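Local atomic coordinates of single-strand DNA-binding protein (Agrobacterium tumefaciens, PDB entry 3BTP), a protein that binds single-stranded DNA without regard to sequence and mediates nuclear uptake of the transferred T-DNA strand during plant transformation by Agrobacterium. Residues A[354-357]-A[363-366]; A[381-386]-A[390-395]; A[450-455]-A[509-514]; A[345-350]-A[404-409]. All coordinates share one frame; numbering follows the deposited sequence.

Contact 1: A[354-357]-A[363-366]; sequences GRQP and MTRD
R355 and D366 form a bidentate, side-on salt bridge. NE of R355 gives a bond of 3.0 Å to OD1 of D366, and NH2 of R355 gives another of 3.0 Å to OD2 of D366. Both oxygens lie near the guanidinium plane, at its edge. The fit is not quite flat, since the two groups are turned 29° against each other. NE meets OD1 from the syn side, while NH2 reaches OD2 from above the carboxylate plane. CG of R355 stands opposite the backbone N (chi1 -158°), and a bend at chi3 turns the guanidinium edge to the acid. Next to this pair, CE of M363 rests 3.8 Å from CG of R355. SD of the same methionine lies 3.5 Å from O of Q356.

The backbones run in opposite directions. R355 N donates to R365 O at 3.0 Å, from above the carbonyl plane. R355 CA makes a CH...O contact of 3.3 Å with T364 O. This is the base of a beta-hairpin connection. It joins strands 349-352 and 367-370, which are antiparallel neighbours in the eight-stranded barrel. The middle of the connection, 358-362, is not modelled.

D366 is held in place by more than R355. Its OD1 also takes a bond from ND2 of N352, and its OD2 accepts from N of A451, next to strand 453-456. On the other segment, R395 donates from NH1 to O of G354 and from NH2 to O of R355.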
loop_
_atom_site.group_PDB
_atom_site.type_symbol
_atom_site.label_atom_id
_atom_site.label_comp_id
_atom_site.label_asym_id
_atom_site.label_seq_id
_atom_site.Cartn_x
_atom_site.Cartn_y
_atom_site.Cartn_z
ATOM N N GLY A 354 7.804 15.350 5.698
ATOM C CA GLY A 354 7.224 16.177 6.726
ATOM C C GLY A 354 8.187 17.327 6.946
ATOM O O GLY A 354 8.853 17.765 6.026
ATOM N N ARG A 355 8.218 17.829 8.184
ATOM C CA ARG A 355 8.914 19.077 8.550
ATOM C C ARG A 355 8.602 20.269 7.591
ATOM O O ARG A 355 9.504 20.677 6.859
ATOM C CB ARG A 355 10.417 18.778 8.669
ATOM C CG ARG A 355 11.235 19.712 9.486
ATOM C CD ARG A 355 12.710 19.366 9.357
ATOM N NE ARG A 355 13.011 18.121 10.090
ATOM C CZ ARG A 355 14.221 17.708 10.494
ATOM N NH1 ARG A 355 15.313 18.444 10.279
ATOM N NH2 ARG A 355 14.339 16.537 11.122
ATOM N N GLN A 356 7.376 20.849 7.647
ATOM C CA GLN A 356 6.861 21.919 6.666
ATOM C C GLN A 356 6.860 23.572 6.641
ATOM O O GLN A 356 7.828 24.117 6.050
ATOM C CB GLN A 356 5.703 21.348 5.809
ATOM C CG GLN A 356 5.997 19.981 5.089
ATOM C CD GLN A 356 6.846 20.010 3.737
ATOM O OE1 GLN A 356 6.627 19.177 2.855
ATOM N NE2 GLN A 356 7.794 20.946 3.614
ATOM N N PRO A 357 5.921 24.439 7.206
ATOM C CA PRO A 357 5.171 25.160 8.288
ATOM C C PRO A 357 5.792 25.396 9.662
ATOM O O PRO A 357 5.070 25.413 10.673
ATOM C CB PRO A 357 3.772 24.540 8.268
ATOM C CG PRO A 357 3.580 24.291 6.739
ATOM C CD PRO A 357 5.018 24.503 6.042
ATOM N N MET A 363 7.121 24.442 12.034
ATOM C CA MET A 363 7.461 23.209 11.252
ATOM C C MET A 363 6.685 22.007 11.709
ATOM O O MET A 363 6.676 21.677 12.902
ATOM C CB MET A 363 8.963 22.848 11.300
ATOM C CG MET A 363 9.905 23.867 10.658
ATOM S SD MET A 363 9.879 23.921 8.853
ATOM C CE MET A 363 11.557 23.331 8.447
ATOM N N THR A 364 6.042 21.363 10.739
ATOM C CA THR A 364 5.255 20.141 10.897
ATOM C C THR A 364 6.070 18.887 11.374
ATOM O O THR A 364 7.299 18.931 11.426
ATOM C CB THR A 364 4.491 19.888 9.580
ATOM O OG1 THR A 364 3.379 19.042 9.823
ATOM C CG2 THR A 364 5.328 19.257 8.492
ATOM N N ARG A 365 5.402 17.802 11.764
ATOM C CA ARG A 365 6.111 16.588 12.186
ATOM C C ARG A 365 6.918 15.884 11.072
ATOM O O ARG A 365 6.592 15.964 9.896
ATOM C CB ARG A 365 5.147 15.606 12.849
ATOM C CG ARG A 365 4.807 16.026 14.273
ATOM C CD ARG A 365 3.826 15.108 14.981
ATOM N NE ARG A 365 3.614 15.641 16.338
ATOM C CZ ARG A 365 2.487 15.534 17.038
ATOM N NH1 ARG A 365 1.435 14.886 16.535
ATOM N NH2 ARG A 365 2.410 16.075 18.259
ATOM N N ASP A 366 7.994 15.213 11.463
ATOM C CA ASP A 366 8.772 14.401 10.545
ATOM C C ASP A 366 7.982 13.213 10.030
ATOM O O ASP A 366 7.153 12.665 10.750
ATOM C CB ASP A 366 10.112 13.990 11.149
ATOM C CG ASP A 366 11.037 15.159 11.342
ATOM O OD1 ASP A 366 10.826 16.193 10.675
ATOM O OD2 ASP A 366 11.968 15.104 12.176
#

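Contact 2: A[381-386]-A[390-395]; sequences SPWTQA and GKLWDR
L392 carries the apolar part of the contact. Its CD1 lies 3.5 Å from CE3 of W383 and 3.8 Å from CB of A386. The leucine crosses the tryptophan side chain at about a right angle. With CG opposite the carbonyl carbon (chi1 -52°), the branched end is carried toward the helix, and CD1 fits between the indole and the alanine methyl. R395 adds a looser touch, with CD at the edge of the indole, 4.3 Å from CZ3 of W383.

One backbone hydrogen bond joins the segments. N of K391 donates to O of A386 at 2.9 Å. CB of K391 also packs against O of A386 at 3.4 Å.

The polar ends are held by other partners. NZ of K391 pairs with E389. The R395 guanidinium is taken up by the backbone at the foot of the 353-366 connection, including O of N352. NE1 of W383 bonds the backbone of the chain of another protein.

Both ends of helix 382-388 are capped. At the start, S381 is the N-cap, and its OG accepts a weak bond from N of W383. At the finish, G390 has positive phi (88°), and the K391-to-A386 bond closes over the last turn. This ending is a Schellman motif.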
loop_
_atom_site.group_PDB
_atom_site.type_symbol
_atom_site.label_atom_id
_atom_site.label_comp_id
_atom_site.label_asym_id
_atom_site.label_seq_id
_atom_site.Cartn_x
_atom_site.Cartn_y
_atom_site.Cartn_z
ATOM N N SER A 381 6.616 11.452 -9.714
ATOM C CA SER A 381 6.530 12.408 -8.564
ATOM C C SER A 381 7.611 13.538 -8.683
ATOM O O SER A 381 8.721 13.284 -9.163
ATOM C CB SER A 381 6.777 11.650 -7.252
ATOM O OG SER A 381 6.751 12.520 -6.170
ATOM N N PRO A 382 7.257 14.798 -8.320
ATOM C CA PRO A 382 8.360 15.799 -8.137
ATOM C C PRO A 382 9.369 15.462 -7.021
ATOM O O PRO A 382 10.518 15.794 -7.191
ATOM C CB PRO A 382 7.618 17.119 -7.863
ATOM C CG PRO A 382 6.245 16.785 -7.621
ATOM C CD PRO A 382 5.922 15.420 -8.162
ATOM N N TRP A 383 8.964 14.803 -5.899
ATOM C CA TRP A 383 9.958 14.200 -4.934
ATOM C C TRP A 383 10.911 13.226 -5.613
ATOM O O TRP A 383 12.120 13.427 -5.648
ATOM C CB TRP A 383 9.265 13.540 -3.734
ATOM C CG TRP A 383 8.653 14.536 -2.869
ATOM C CD1 TRP A 383 7.484 15.163 -3.086
ATOM C CD2 TRP A 383 9.202 15.100 -1.668
ATOM N NE1 TRP A 383 7.236 16.085 -2.107
ATOM C CE2 TRP A 383 8.254 16.046 -1.192
ATOM C CE3 TRP A 383 10.402 14.884 -0.929
ATOM C CZ2 TRP A 383 8.437 16.786 -0.000
ATOM C CZ3 TRP A 383 10.606 15.632 0.266
ATOM C CH2 TRP A 383 9.616 16.569 0.706
ATOM N N THR A 384 10.362 12.226 -6.279
ATOM C CA THR A 384 11.166 11.220 -6.996
ATOM C C THR A 384 12.122 11.862 -7.971
ATOM O O THR A 384 13.263 11.474 -8.080
ATOM C CB THR A 384 10.270 10.272 -7.836
ATOM O OG1 THR A 384 9.408 9.524 -6.994
ATOM C CG2 THR A 384 11.104 9.294 -8.720
ATOM N N GLN A 385 11.638 12.800 -8.756
ATOM C CA GLN A 385 12.488 13.362 -9.791
ATOM C C GLN A 385 13.583 14.269 -9.175
ATOM O O GLN A 385 14.704 14.210 -9.605
ATOM C CB GLN A 385 11.615 14.127 -10.775
ATOM C CG GLN A 385 10.669 13.231 -11.524
ATOM C CD GLN A 385 11.165 13.090 -12.907
ATOM O OE1 GLN A 385 12.373 12.858 -13.088
ATOM N NE2 GLN A 385 10.297 13.339 -13.920
ATOM N N ALA A 386 13.245 15.093 -8.181
ATOM C CA ALA A 386 14.293 15.835 -7.433
ATOM C C ALA A 386 15.366 14.908 -6.822
ATOM O O ALA A 386 16.579 15.223 -6.904
ATOM C CB ALA A 386 13.641 16.763 -6.318
ATOM N N GLY A 390 19.715 14.303 -7.361
ATOM C CA GLY A 390 20.578 14.607 -6.255
ATOM C C GLY A 390 20.131 15.735 -5.367
ATOM O O GLY A 390 20.873 16.182 -4.515
ATOM N N LYS A 391 18.910 16.205 -5.544
ATOM C CA LYS A 391 18.375 17.264 -4.645
ATOM C C LYS A 391 17.715 16.633 -3.384
ATOM O O LYS A 391 17.510 15.415 -3.315
ATOM C CB LYS A 391 17.370 18.167 -5.378
ATOM C CG LYS A 391 17.931 18.835 -6.687
ATOM C CD LYS A 391 16.817 18.934 -7.735
ATOM C CE LYS A 391 17.062 20.048 -8.700
ATOM N NZ LYS A 391 17.924 19.497 -9.794
ATOM N N LEU A 392 17.419 17.464 -2.406
ATOM C CA LEU A 392 16.727 17.060 -1.195
ATOM C C LEU A 392 17.590 16.062 -0.355
ATOM O O LEU A 392 17.052 15.321 0.417
ATOM C CB LEU A 392 15.347 16.447 -1.564
ATOM C CG LEU A 392 14.284 17.151 -2.477
ATOM C CD1 LEU A 392 13.031 16.321 -2.641
ATOM C CD2 LEU A 392 13.899 18.499 -1.942
ATOM N N TRP A 393 18.912 16.060 -0.558
ATOM C CA TRP A 393 19.845 15.199 0.149
ATOM C C TRP A 393 19.882 15.528 1.624
ATOM O O TRP A 393 20.326 14.656 2.409
ATOM C CB TRP A 393 21.283 15.333 -0.421
ATOM C CG TRP A 393 21.744 16.774 -0.575
ATOM C CD1 TRP A 393 21.704 17.505 -1.733
ATOM C CD2 TRP A 393 22.225 17.691 0.448
ATOM N NE1 TRP A 393 22.167 18.789 -1.521
ATOM C CE2 TRP A 393 22.493 18.937 -0.200
ATOM C CE3 TRP A 393 22.534 17.561 1.812
ATOM C CZ2 TRP A 393 23.051 20.064 0.483
ATOM C CZ3 TRP A 393 23.046 18.676 2.510
ATOM C CH2 TRP A 393 23.290 19.925 1.839
ATOM N N ASP A 394 19.474 16.740 2.033
ATOM C CA ASP A 394 19.428 17.025 3.464
ATOM C C ASP A 394 18.162 16.435 4.160
ATOM O O ASP A 394 18.004 16.525 5.388
ATOM C CB ASP A 394 19.494 18.510 3.748
ATOM C CG ASP A 394 18.221 19.203 3.353
ATOM O OD1 ASP A 394 17.897 19.171 2.117
ATOM O OD2 ASP A 394 17.554 19.767 4.263
ATOM N N ARG A 395 17.288 15.800 3.373
ATOM C CA ARG A 395 16.135 15.152 3.944
ATOM C C ARG A 395 16.274 13.590 3.857
ATOM O O ARG A 395 15.414 12.858 4.272
ATOM C CB ARG A 395 14.911 15.700 3.203
ATOM C CG ARG A 395 14.498 17.068 3.674
ATOM C CD ARG A 395 13.311 17.600 2.889
ATOM N NE ARG A 395 12.785 18.807 3.569
ATOM C CZ ARG A 395 11.738 18.876 4.396
ATOM N NH1 ARG A 395 10.993 17.792 4.693
ATOM N NH2 ARG A 395 11.399 20.061 4.904
#

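Contact 3: A[450-455]-A[509-514]; sequences QAAVIV and PSDAAQ
A452 points its methyl at the start of helix 510-515, where it meets D511 and A512. CB of A452 lies 3.5 Å from CG of D511 and 3.5 Å from OD1 of D511, so the methyl lies against the carboxylate. It is also 3.9 Å from N of A512. CG of D511 sits between its backbone N and carbonyl carbon (chi1 62°), which brings the carboxylate round to this methyl.

A512 is the second main residue. It faces V453, whose CG2 branch does the touching. CG2 of V453 is 3.8 Å from CA of A512 and 4.0 Å from CB of A512. The small alanine side chains let the helix and the chain come close, with the CA atoms of A452 and A512 only 5.2 Å apart. All of this is van der Waals packing.

V453 opens strand 453-456 of the closed antiparallel barrel, with A452 just before it. Helix 510-515, near the end of the modelled chain, therefore packs against the barrel wall. A512 also touches I482 of the neighbouring strand 480-485.

L515, further along the helix, packs on both A452 and V453. The acid of D511 has strong polar partners too, because OD2 makes salt bridges with R485 and R491.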
loop_
_atom_site.group_PDB
_atom_site.type_symbol
_atom_site.label_atom_id
_atom_site.label_comp_id
_atom_site.label_asym_id
_atom_site.label_seq_id
_atom_site.Cartn_x
_atom_site.Cartn_y
_atom_site.Cartn_z
ATOM N N GLN A 450 15.203 17.291 14.785
ATOM C CA GLN A 450 14.590 16.026 14.454
ATOM C C GLN A 450 13.811 15.351 15.637
ATOM O O GLN A 450 14.125 15.538 16.788
ATOM C CB GLN A 450 15.626 15.147 13.756
ATOM C CG GLN A 450 16.518 14.420 14.629
ATOM C CD GLN A 450 17.793 14.096 13.940
ATOM O OE1 GLN A 450 18.127 14.733 12.947
ATOM N NE2 GLN A 450 18.546 13.130 14.468
ATOM N N ALA A 451 12.704 14.686 15.357
ATOM C CA ALA A 451 12.026 13.930 16.414
ATOM C C ALA A 451 12.987 12.985 17.226
ATOM O O ALA A 451 13.958 12.408 16.681
ATOM C CB ALA A 451 10.912 13.149 15.820
ATOM N N ALA A 452 12.701 12.834 18.519
ATOM C CA ALA A 452 13.535 12.008 19.408
ATOM C C ALA A 452 13.397 10.486 19.175
ATOM O O ALA A 452 14.281 9.735 19.429
ATOM C CB ALA A 452 13.228 12.359 20.879
ATOM N N VAL A 453 12.261 10.077 18.635
ATOM C CA VAL A 453 11.960 8.685 18.367
ATOM C C VAL A 453 11.277 8.707 17.027
ATOM O O VAL A 453 10.495 9.615 16.736
ATOM C CB VAL A 453 10.982 8.126 19.375
ATOM C CG1 VAL A 453 10.604 6.652 19.031
ATOM C CG2 VAL A 453 11.489 8.292 20.803
ATOM N N ILE A 454 11.653 7.765 16.164
ATOM C CA ILE A 454 10.844 7.435 15.029
ATOM C C ILE A 454 10.431 5.960 14.989
ATOM O O ILE A 454 11.140 5.109 15.449
ATOM C CB ILE A 454 11.449 8.006 13.686
ATOM C CG1 ILE A 454 12.787 7.396 13.340
ATOM C CG2 ILE A 454 11.577 9.557 13.778
ATOM C CD1 ILE A 454 13.276 7.933 12.065
ATOM N N VAL A 455 9.283 5.661 14.420
ATOM C CA VAL A 455 8.769 4.330 14.452
ATOM C C VAL A 455 8.451 3.825 13.051
ATOM O O VAL A 455 7.712 4.475 12.365
ATOM C CB VAL A 455 7.448 4.227 15.389
ATOM C CG1 VAL A 455 6.943 2.777 15.407
ATOM C CG2 VAL A 455 7.758 4.729 16.856
ATOM N N PRO A 509 18.189 8.543 25.829
ATOM C CA PRO A 509 18.088 9.938 26.235
ATOM C C PRO A 509 16.685 10.168 26.824
ATOM O O PRO A 509 15.733 9.449 26.473
ATOM C CB PRO A 509 18.265 10.732 24.929
ATOM C CG PRO A 509 18.809 9.727 23.891
ATOM C CD PRO A 509 18.397 8.384 24.363
ATOM N N SER A 510 16.574 11.142 27.720
ATOM C CA SER A 510 15.337 11.398 28.464
ATOM C C SER A 510 14.149 11.847 27.576
ATOM O O SER A 510 13.009 11.393 27.779
ATOM C CB SER A 510 15.593 12.318 29.679
ATOM O OG SER A 510 16.427 13.426 29.348
ATOM N N ASP A 511 14.420 12.644 26.545
ATOM C CA ASP A 511 13.359 12.982 25.547
ATOM C C ASP A 511 12.743 11.718 24.910
ATOM O O ASP A 511 11.524 11.530 24.926
ATOM C CB ASP A 511 13.820 14.044 24.511
ATOM C CG ASP A 511 14.994 13.608 23.639
ATOM O OD1 ASP A 511 15.342 12.424 23.612
ATOM O OD2 ASP A 511 15.574 14.465 22.923
ATOM N N ALA A 512 13.622 10.801 24.458
ATOM C CA ALA A 512 13.214 9.504 23.932
ATOM C C ALA A 512 12.460 8.673 24.960
ATOM O O ALA A 512 11.435 8.011 24.664
ATOM C CB ALA A 512 14.430 8.778 23.430
ATOM N N ALA A 513 12.998 8.697 26.180
ATOM C CA ALA A 513 12.494 7.872 27.278
ATOM C C ALA A 513 11.066 8.260 27.652
ATOM O O ALA A 513 10.222 7.364 27.754
ATOM C CB ALA A 513 13.428 7.937 28.496
ATOM N N GLN A 514 10.772 9.562 27.776
ATOM C CA GLN A 514 9.384 9.977 28.030
ATOM C C GLN A 514 8.351 9.786 26.908
ATOM O O GLN A 514 7.158 9.655 27.207
ATOM C CB GLN A 514 9.263 11.353 28.705
ATOM C CG GLN A 514 9.525 12.622 27.897
ATOM C CD GLN A 514 9.736 13.868 28.842
ATOM O OE1 GLN A 514 9.919 13.724 30.070
ATOM N NE2 GLN A 514 9.751 15.074 28.254
#

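Contact 4: A[345-350]-A[404-409]; sequences QFPAAT and NRYMSP
Y406 lays the phenol end of its side chain against F346 and P347. OH of Y406 is 3.3 Å from CB of F346 and 3.3 Å from CD of P347. CZ of Y406 is 4.1 Å from CB of F346. The tyrosine crosses the proline ring at about a right angle. Y406 supplies nearly half of the surface buried here.

The polar link is a hydrogen bond from OH of Y406 to O of P347. At 2.5 Å it is short. The donor lies in the carbonyl plane, on a lone pair, with a C=O...O angle of 131°. P347 O lies at the edge of the tyrosine ring, near the ring plane. The bond fixes the far end of the ring, while the backbone of strand 405-407 fixes its root. CG of Y406 is opposite the carbonyl carbon (chi1 -72°), and this sends the ring across to the other segment. N of P347 is also near the hydroxyl but, as a proline nitrogen, cannot donate.

T350 points toward Y406 as well. Its OG1 stays 4.2 Å from OH of Y406, too far for a hydrogen bond, so T350 only borders the ring.

The two segments are not adjacent in the barrel. Strand 396-399 runs between 349-352 and 405-407. It makes backbone bonds to A348 and T350, and Y406 packs on its residues Q397 and L399. The tyrosine thus spans this strand to reach P347. On its other side, strand 405-407 pairs with strand 494-497, through a backbone link of Y406 with Y495.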
loop_
_atom_site.group_PDB
_atom_site.type_symbol
_atom_site.label_atom_id
_atom_site.label_comp_id
_atom_site.label_asym_id
_atom_site.label_seq_id
_atom_site.Cartn_x
_atom_site.Cartn_y
_atom_site.Cartn_z
ATOM N N GLN A 345 15.362 -5.422 7.022
ATOM C CA GLN A 345 13.994 -4.933 7.171
ATOM C C GLN A 345 13.606 -3.495 7.560
ATOM O O GLN A 345 12.507 -3.118 7.251
ATOM C CB GLN A 345 12.941 -5.993 7.628
ATOM C CG GLN A 345 13.063 -6.790 8.915
ATOM C CD GLN A 345 11.748 -7.680 9.055
ATOM O OE1 GLN A 345 10.716 -7.189 9.585
ATOM N NE2 GLN A 345 11.775 -8.951 8.525
ATOM N N PHE A 346 14.470 -2.661 8.130
ATOM C CA PHE A 346 14.229 -1.239 7.917
ATOM C C PHE A 346 14.337 -0.873 6.408
ATOM O O PHE A 346 15.083 -1.496 5.677
ATOM C CB PHE A 346 15.136 -0.361 8.756
ATOM C CG PHE A 346 14.864 -0.416 10.276
ATOM C CD1 PHE A 346 15.908 -0.667 11.171
ATOM C CD2 PHE A 346 13.577 -0.203 10.797
ATOM C CE1 PHE A 346 15.674 -0.680 12.537
ATOM C CE2 PHE A 346 13.335 -0.243 12.191
ATOM C CZ PHE A 346 14.374 -0.460 13.042
ATOM N N PRO A 347 13.573 0.125 5.916
ATOM C CA PRO A 347 13.937 0.582 4.519
ATOM C C PRO A 347 15.431 1.032 4.365
ATOM O O PRO A 347 15.990 1.616 5.305
ATOM C CB PRO A 347 12.971 1.778 4.223
ATOM C CG PRO A 347 11.937 1.728 5.294
ATOM C CD PRO A 347 12.420 0.840 6.472
ATOM N N ALA A 348 16.025 0.758 3.187
ATOM C CA ALA A 348 17.406 1.066 2.863
ATOM C C ALA A 348 17.765 2.560 2.891
ATOM O O ALA A 348 18.873 2.957 3.310
ATOM C CB ALA A 348 17.770 0.439 1.526
ATOM N N ALA A 349 16.806 3.379 2.448
ATOM C CA ALA A 349 16.936 4.801 2.431
ATOM C C ALA A 349 15.523 5.361 2.632
ATOM O O ALA A 349 14.574 4.740 2.180
ATOM C CB ALA A 349 17.531 5.251 1.106
ATOM N N THR A 350 15.420 6.555 3.212
ATOM C CA THR A 350 14.182 7.176 3.570
ATOM C C THR A 350 14.292 8.695 3.192
ATOM O O THR A 350 15.407 9.254 3.191
ATOM C CB THR A 350 14.031 6.857 5.120
ATOM O OG1 THR A 350 13.025 5.805 5.375
ATOM C CG2 THR A 350 13.916 7.995 5.969
ATOM N N ASN A 404 20.919 -1.300 11.668
ATOM C CA ASN A 404 20.383 -0.790 12.961
ATOM C C ASN A 404 20.351 0.710 13.123
ATOM O O ASN A 404 19.781 1.211 14.065
ATOM C CB ASN A 404 21.180 -1.347 14.144
ATOM C CG ASN A 404 20.967 -2.814 14.329
ATOM O OD1 ASN A 404 21.931 -3.516 14.594
ATOM N ND2 ASN A 404 19.727 -3.300 14.129
ATOM N N ARG A 405 21.007 1.392 12.219
ATOM C CA ARG A 405 21.195 2.788 12.342
ATOM C C ARG A 405 20.940 3.526 11.022
ATOM O O ARG A 405 21.455 3.125 10.018
ATOM C CB ARG A 405 22.670 3.018 12.724
ATOM C CG ARG A 405 22.985 4.530 12.877
ATOM C CD ARG A 405 24.376 4.694 13.571
ATOM N NE ARG A 405 24.300 4.429 15.017
ATOM C CZ ARG A 405 25.368 4.516 15.827
ATOM N NH1 ARG A 405 26.528 4.845 15.317
ATOM N NH2 ARG A 405 25.279 4.298 17.117
ATOM N N TYR A 406 20.273 4.659 11.099
ATOM C CA TYR A 406 20.234 5.681 10.023
ATOM C C TYR A 406 21.173 6.850 10.207
ATOM O O TYR A 406 21.377 7.363 11.317
ATOM C CB TYR A 406 18.817 6.256 9.810
ATOM C CG TYR A 406 17.849 5.280 9.149
ATOM C CD1 TYR A 406 16.854 4.665 9.907
ATOM C CD2 TYR A 406 17.873 5.062 7.738
ATOM C CE1 TYR A 406 15.881 3.799 9.302
ATOM C CE2 TYR A 406 16.926 4.190 7.080
ATOM C CZ TYR A 406 15.952 3.547 7.915
ATOM O OH TYR A 406 15.031 2.683 7.395
ATOM N N MET A 407 21.725 7.281 9.082
ATOM C CA MET A 407 22.639 8.413 9.049
ATOM C C MET A 407 22.479 9.141 7.719
ATOM O O MET A 407 21.900 8.616 6.771
ATOM C CB MET A 407 24.110 7.940 9.272
ATOM C CG MET A 407 24.717 7.071 8.194
ATOM S SD MET A 407 26.232 6.169 8.565
ATOM C CE MET A 407 25.548 4.761 9.456
ATOM N N SER A 408 22.974 10.359 7.644
ATOM C CA SER A 408 23.121 11.022 6.338
ATOM C C SER A 408 23.933 10.217 5.323
ATOM O O SER A 408 24.784 9.391 5.646
ATOM C CB SER A 408 23.724 12.455 6.487
ATOM O OG SER A 408 25.113 12.317 6.733
ATOM N N PRO A 409 23.667 10.465 4.047
ATOM C CA PRO A 409 24.467 9.848 2.983
ATOM C C PRO A 409 25.972 10.193 2.993
ATOM O O PRO A 409 26.796 9.285 2.749
ATOM C CB PRO A 409 23.774 10.365 1.680
ATOM C CG PRO A 409 22.407 10.827 2.160
ATOM C CD PRO A 409 22.553 11.290 3.535
#

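In the fold
All four contacts involve the closed antiparallel barrel or its connections. Contact 4 opens first along the chain, and contacts 1 and 2 both fall in the span between its two segments. Contact 3 comes last. Contact 1 lies between contacts 2 and 3, with centres about 16 Å from each, and it touches both. R395 ties it to contact 2, and D366 ties it to contact 3 through a hydrogen bond from the backbone. The centres of contacts 2 and 3 are about 26 Å apart, and the two do not touch. Contact 4 lies about 17 Å from contact 3, centre to centre. Strand ends, a hairpin connection and two helices are thereby tied to one barrel.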